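ORF99 (Acidianus Filamentous Virus 1, PDB 3DF6) is of unknown function, a small thermo- and acid-stable viral protein that probably belongs with the AcrID1-like anti-CRISPR family. Local coordinates at residues A65-Y77 / V87-E99. The protein carries 2 engineered substitutions. Numbering follows the deposited sequence.
Sequences ASENAMKKLFVEY and VLSIKGVNDWVRE. Engineered in segment 65-77: Met70 (natural residue Ile). With CA (calcium ion), chain H; CA (calcium ion), chain I.
Asn68 meets the chain's C-terminal end through both backbone and side chain. Its O accepts a bond from Val97 N at 2.7 Å, and its CB sits over the centre of the Trp96 six-membered ring, a CH-pi contact of 3.4 Å to the centroid. With CG turned back beside its own backbone N (chi1 -66°), the amide stacks on the indole, planes 25° apart, ND2 donating to Val97 O at 2.9 Å while OD1 binds a calcium ion whose other ligands here are four waters. An amide suits this spot because it offers a donor, a metal ligand and a flat face together.

From here the strands run antiparallel. Met70, an engineered selenomethionine, pairs with Asp95 through two backbone bonds and brings CE tightly against Val97 CG2. Lys71 bends at chi2 (-83°), which carries NZ alongside Asn94; there it meets a lone pair of OD1 at 2.8 Å in the amide plane. The same ammonium forms a salt bridge with Asp20, and a water joins Asn94 OD1 to Met70 O. On the other face, Lys72 is long enough to reach the next strand, where its NZ forms a salt bridge with Asp95 OD2 (3.0 Å) on the anti side, tilted from the carboxylate plane.

Leu73 CD1 packs on Ile90 CG2 at 3.7 Å beside Gly92; leucine and isoleucine suit this buried face, where Phe25 and helix 3-18 add cover. Phe74 turns its ring edge to Lys91 O, and Val75, compact and branched, extends the apolar row to Val87 and Ile90. At Glu76, O accepts from Leu88 N (2.8 Å) and weakly from Ser89 N, so two residues face one. This classic beta bulge shifts the register of an antiparallel beta hairpin, whose strands occupy the interior of a five-stranded sheet with helices packed on one face.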
loop_
_atom_site.group_PDB
_atom_site.type_symbol
_atom_site.label_atom_id
_atom_site.label_comp_id
_atom_site.label_asym_id
_atom_site.label_seq_id
_atom_site.Cartn_x
_atom_site.Cartn_y
_atom_site.Cartn_z
ATOM N N ALA C 65 -9.301 -14.236 10.339
ATOM C CA ALA C 65 -9.098 -14.499 8.910
ATOM C C ALA C 65 -9.388 -15.938 8.551
ATOM O O ALA C 65 -10.104 -16.235 7.589
ATOM C CB ALA C 65 -7.697 -14.115 8.480
ATOM N N SER C 66 -8.828 -16.834 9.335
ATOM C CA SER C 66 -8.798 -18.239 9.023
ATOM C C SER C 66 -8.507 -18.834 10.370
ATOM O O SER C 66 -8.515 -18.100 11.379
ATOM C CB SER C 66 -7.683 -18.562 8.035
ATOM O OG SER C 66 -7.928 -17.934 6.773
ATOM N N GLU C 67 -8.271 -20.136 10.417
ATOM C CA GLU C 67 -8.233 -20.813 11.706
ATOM C C GLU C 67 -7.303 -20.185 12.789
ATOM O O GLU C 67 -7.787 -19.854 13.889
ATOM C CB GLU C 67 -8.023 -22.324 11.532
ATOM C CG GLU C 67 -7.099 -22.726 10.398
ATOM C CD GLU C 67 -7.192 -24.211 10.076
ATOM O OE1 GLU C 67 -7.773 -24.979 10.885
ATOM O OE2 GLU C 67 -6.675 -24.616 9.013
ATOM N N ASN C 68 -6.031 -20.018 12.518
ATOM C CA ASN C 68 -5.123 -19.336 13.454
ATOM C C ASN C 68 -4.686 -17.957 12.944
ATOM O O ASN C 68 -3.952 -17.238 13.606
ATOM C CB ASN C 68 -3.873 -20.172 13.765
ATOM C CG ASN C 68 -4.179 -21.445 14.515
ATOM O OD1 ASN C 68 -3.918 -22.522 14.008
ATOM N ND2 ASN C 68 -4.708 -21.328 15.728
ATOM N N ALA C 69 -5.153 -17.572 11.775
ATOM C CA ALA C 69 -4.693 -16.347 11.154
ATOM C C ALA C 69 -5.619 -15.208 11.549
ATOM O O ALA C 69 -6.837 -15.359 11.589
ATOM C CB ALA C 69 -4.638 -16.509 9.656
HETATM N N MSE C 70 -5.018 -14.082 11.875
HETATM C CA MSE C 70 -5.737 -12.860 12.140
HETATM C C MSE C 70 -5.168 -11.742 11.269
HETATM O O MSE C 70 -3.969 -11.674 11.047
HETATM C CB MSE C 70 -5.601 -12.528 13.618
HETATM C CG MSE C 70 -5.690 -11.090 13.904
HETATM SE SE MSE C 70 -6.061 -10.858 15.740
HETATM C CE MSE C 70 -4.290 -10.543 16.424
ATOM N N LYS C 71 -6.034 -10.887 10.748
ATOM C CA LYS C 71 -5.598 -9.701 10.014
ATOM C C LYS C 71 -5.773 -8.520 10.945
ATOM O O LYS C 71 -6.822 -8.399 11.595
ATOM C CB LYS C 71 -6.427 -9.481 8.740
ATOM C CG LYS C 71 -6.212 -10.453 7.566
ATOM C CD LYS C 71 -5.015 -10.063 6.726
ATOM C CE LYS C 71 -4.718 -11.089 5.622
ATOM N NZ LYS C 71 -3.491 -10.618 4.926
ATOM N N LYS C 72 -4.749 -7.676 11.043
ATOM C CA LYS C 72 -4.847 -6.464 11.861
ATOM C C LYS C 72 -4.631 -5.226 11.011
ATOM O O LYS C 72 -3.694 -5.165 10.201
ATOM C CB LYS C 72 -3.847 -6.462 13.008
ATOM C CG LYS C 72 -4.102 -7.577 14.067
ATOM C CD LYS C 72 -3.083 -7.405 15.216
ATOM C CE LYS C 72 -3.327 -8.378 16.352
ATOM N NZ LYS C 72 -2.167 -8.474 17.347
ATOM N N LEU C 73 -5.510 -4.253 11.218
ATOM C CA LEU C 73 -5.485 -2.984 10.496
ATOM C C LEU C 73 -5.287 -1.823 11.463
ATOM O O LEU C 73 -6.051 -1.649 12.410
ATOM C CB LEU C 73 -6.810 -2.801 9.738
ATOM C CG LEU C 73 -6.849 -1.608 8.778
ATOM C CD1 LEU C 73 -6.012 -1.955 7.490
ATOM C CD2 LEU C 73 -8.273 -1.200 8.457
ATOM N N PHE C 74 -4.246 -1.028 11.238
ATOM C CA PHE C 74 -4.001 0.153 12.049
ATOM C C PHE C 74 -4.312 1.387 11.211
ATOM O O PHE C 74 -3.768 1.538 10.117
ATOM C CB PHE C 74 -2.534 0.198 12.481
ATOM C CG PHE C 74 -2.123 -0.949 13.335
ATOM C CD1 PHE C 74 -2.125 -0.820 14.717
ATOM C CD2 PHE C 74 -1.722 -2.167 12.762
ATOM C CE1 PHE C 74 -1.737 -1.878 15.539
ATOM C CE2 PHE C 74 -1.341 -3.248 13.572
ATOM C CZ PHE C 74 -1.355 -3.100 14.972
ATOM N N VAL C 75 -5.175 2.265 11.724
ATOM C CA VAL C 75 -5.544 3.497 11.024
ATOM C C VAL C 75 -5.214 4.671 11.929
ATOM O O VAL C 75 -5.729 4.776 13.038
ATOM C CB VAL C 75 -7.060 3.551 10.628
ATOM C CG1 VAL C 75 -7.364 4.815 9.831
ATOM C CG2 VAL C 75 -7.461 2.319 9.817
ATOM N N GLU C 76 -4.320 5.528 11.464
ATOM C CA GLU C 76 -3.945 6.717 12.192
ATOM C C GLU C 76 -4.715 7.908 11.615
ATOM O O GLU C 76 -4.658 8.155 10.407
ATOM C CB GLU C 76 -2.440 6.946 12.041
ATOM C CG GLU C 76 -1.870 8.042 12.931
ATOM C CD GLU C 76 -0.449 8.457 12.515
ATOM O OE1 GLU C 76 0.047 7.935 11.506
ATOM O OE2 GLU C 76 0.166 9.301 13.196
ATOM N N TYR C 77 -5.430 8.646 12.464
ATOM C CA TYR C 77 -6.288 9.723 11.971
ATOM C C TYR C 77 -6.492 10.873 12.946
ATOM O O TYR C 77 -6.272 10.731 14.165
ATOM C CB TYR C 77 -7.667 9.185 11.532
ATOM C CG TYR C 77 -8.492 8.535 12.636
ATOM C CD1 TYR C 77 -9.441 9.266 13.361
ATOM C CD2 TYR C 77 -8.310 7.187 12.953
ATOM C CE1 TYR C 77 -10.197 8.653 14.376
ATOM C CE2 TYR C 77 -9.047 6.576 13.939
ATOM C CZ TYR C 77 -9.991 7.302 14.645
ATOM O OH TYR C 77 -10.704 6.661 15.619
ATOM N N VAL C 87 -7.068 10.876 7.487
ATOM C CA VAL C 87 -6.232 9.692 7.623
ATOM C C VAL C 87 -4.780 10.036 7.281
ATOM O O VAL C 87 -4.488 10.601 6.211
ATOM C CB VAL C 87 -6.774 8.524 6.766
ATOM C CG1 VAL C 87 -5.843 7.294 6.840
ATOM C CG2 VAL C 87 -8.199 8.135 7.207
ATOM N N LEU C 88 -3.873 9.665 8.186
ATOM C CA LEU C 88 -2.450 9.963 8.047
ATOM C C LEU C 88 -1.625 8.734 7.703
ATOM O O LEU C 88 -0.559 8.845 7.090
ATOM C CB LEU C 88 -1.905 10.612 9.322
ATOM C CG LEU C 88 -2.634 11.920 9.678
ATOM C CD1 LEU C 88 -2.261 12.304 11.107
ATOM C CD2 LEU C 88 -2.249 13.008 8.698
ATOM N N SER C 89 -2.127 7.576 8.111
ATOM C CA SER C 89 -1.478 6.285 7.837
ATOM C C SER C 89 -2.484 5.147 7.960
ATOM O O SER C 89 -3.465 5.258 8.727
ATOM C CB SER C 89 -0.311 6.050 8.805
ATOM O OG SER C 89 0.421 4.886 8.439
ATOM N N ILE C 90 -2.244 4.076 7.198
ATOM C CA ILE C 90 -2.956 2.825 7.271
ATOM C C ILE C 90 -1.877 1.717 7.175
ATOM O O ILE C 90 -0.971 1.802 6.333
ATOM C CB ILE C 90 -3.999 2.649 6.113
ATOM C CG1 ILE C 90 -4.973 3.832 6.052
ATOM C CG2 ILE C 90 -4.823 1.357 6.355
ATOM C CD1 ILE C 90 -6.006 3.820 4.839
ATOM N N LYS C 91 -1.968 0.709 8.045
ATOM C CA LYS C 91 -1.027 -0.403 8.058
ATOM C C LYS C 91 -1.768 -1.708 8.294
ATOM O O LYS C 91 -2.634 -1.789 9.183
ATOM C CB LYS C 91 0.036 -0.204 9.134
ATOM C CG LYS C 91 1.102 -1.319 9.226
ATOM C CD LYS C 91 2.137 -0.944 10.307
ATOM C CE LYS C 91 3.193 -2.027 10.544
ATOM N NZ LYS C 91 3.823 -2.479 9.261
ATOM N N GLY C 92 -1.426 -2.716 7.488
ATOM C CA GLY C 92 -2.068 -4.028 7.566
ATOM C C GLY C 92 -1.008 -5.060 7.892
ATOM O O GLY C 92 0.013 -5.138 7.211
ATOM N N VAL C 93 -1.262 -5.846 8.932
ATOM C CA VAL C 93 -0.306 -6.807 9.471
ATOM C C VAL C 93 -1.003 -8.170 9.609
ATOM O O VAL C 93 -2.195 -8.231 9.902
ATOM C CB VAL C 93 0.191 -6.244 10.857
ATOM C CG1 VAL C 93 0.659 -7.295 11.799
ATOM C CG2 VAL C 93 1.288 -5.196 10.642
ATOM N N ASN C 94 -0.268 -9.257 9.427
ATOM C CA ASN C 94 -0.794 -10.591 9.703
ATOM C C ASN C 94 -0.353 -11.001 11.076
ATOM O O ASN C 94 0.699 -10.573 11.505
ATOM C CB ASN C 94 -0.184 -11.593 8.745
ATOM C CG ASN C 94 -0.717 -11.442 7.375
ATOM O OD1 ASN C 94 -1.893 -11.149 7.197
ATOM N ND2 ASN C 94 0.133 -11.636 6.392
ATOM N N ASP C 95 -1.134 -11.838 11.752
ATOM C CA ASP C 95 -0.717 -12.373 13.037
ATOM C C ASP C 95 -1.271 -13.791 13.178
ATOM O O ASP C 95 -2.405 -14.076 12.761
ATOM C CB ASP C 95 -1.259 -11.479 14.153
ATOM C CG ASP C 95 -0.607 -11.736 15.532
ATOM O OD1 ASP C 95 0.423 -12.447 15.646
ATOM O OD2 ASP C 95 -1.151 -11.198 16.528
ATOM N N TRP C 96 -0.460 -14.671 13.759
ATOM C CA TRP C 96 -0.898 -15.999 14.149
ATOM C C TRP C 96 -1.420 -15.898 15.561
ATOM O O TRP C 96 -0.759 -15.350 16.453
ATOM C CB TRP C 96 0.262 -16.995 14.127
ATOM C CG TRP C 96 -0.107 -18.388 14.586
ATOM C CD1 TRP C 96 -0.270 -18.827 15.881
ATOM C CD2 TRP C 96 -0.328 -19.524 13.753
ATOM N NE1 TRP C 96 -0.583 -20.163 15.896
ATOM C CE2 TRP C 96 -0.629 -20.618 14.603
ATOM C CE3 TRP C 96 -0.309 -19.727 12.362
ATOM C CZ2 TRP C 96 -0.894 -21.899 14.111
ATOM C CZ3 TRP C 96 -0.588 -21.008 11.876
ATOM C CH2 TRP C 96 -0.877 -22.070 12.753
ATOM N N VAL C 97 -2.593 -16.472 15.775
ATOM C CA VAL C 97 -3.254 -16.362 17.047
ATOM C C VAL C 97 -3.769 -17.750 17.460
ATOM O O VAL C 97 -4.006 -18.619 16.604
ATOM C CB VAL C 97 -4.365 -15.285 16.972
ATOM C CG1 VAL C 97 -4.977 -15.036 18.320
ATOM C CG2 VAL C 97 -3.766 -13.985 16.494
ATOM N N ARG C 98 -3.898 -17.964 18.766
ATOM C CA ARG C 98 -4.459 -19.202 19.274
ATOM C C ARG C 98 -5.959 -19.221 18.927
ATOM O O ARG C 98 -6.652 -18.213 19.126
ATOM C CB ARG C 98 -4.274 -19.257 20.782
ATOM C CG ARG C 98 -4.886 -20.461 21.426
ATOM C CD ARG C 98 -4.371 -20.657 22.822
ATOM N NE ARG C 98 -4.701 -21.976 23.332
ATOM C CZ ARG C 98 -4.180 -22.511 24.430
ATOM N NH1 ARG C 98 -3.300 -21.841 25.156
ATOM N NH2 ARG C 98 -4.549 -23.708 24.814
ATOM N N GLU C 99 -6.448 -20.339 18.395
ATOM C CA GLU C 99 -7.884 -20.460 18.109
ATOM C C GLU C 99 -8.697 -20.571 19.380
ATOM O O GLU C 99 -8.219 -21.050 20.425
ATOM C CB GLU C 99 -8.176 -21.676 17.242
ATOM C CG GLU C 99 -7.683 -21.484 15.828
ATOM C CD GLU C 99 -7.876 -22.705 14.963
ATOM O OE1 GLU C 99 -8.335 -23.753 15.453
ATOM O OE2 GLU C 99 -7.562 -22.631 13.774
ATOM O OXT GLU C 99 -9.868 -20.168 19.370
HETATM CA CA CA H . -4.709 -24.718 14.422
HETATM CA CA CA I . -9.999 -20.330 22.034
HETATM O O HOH W 1 -3.232 -13.182 8.530
HETATM O O HOH W 2 -1.305 3.246 10.817
HETATM O O HOH W 3 -6.213 -24.460 16.422
HETATM O O HOH W 4 -4.902 -26.948 15.114
HETATM O O HOH W 5 -6.952 -24.849 13.071
HETATM O O HOH W 6 -3.887 -24.638 12.304
#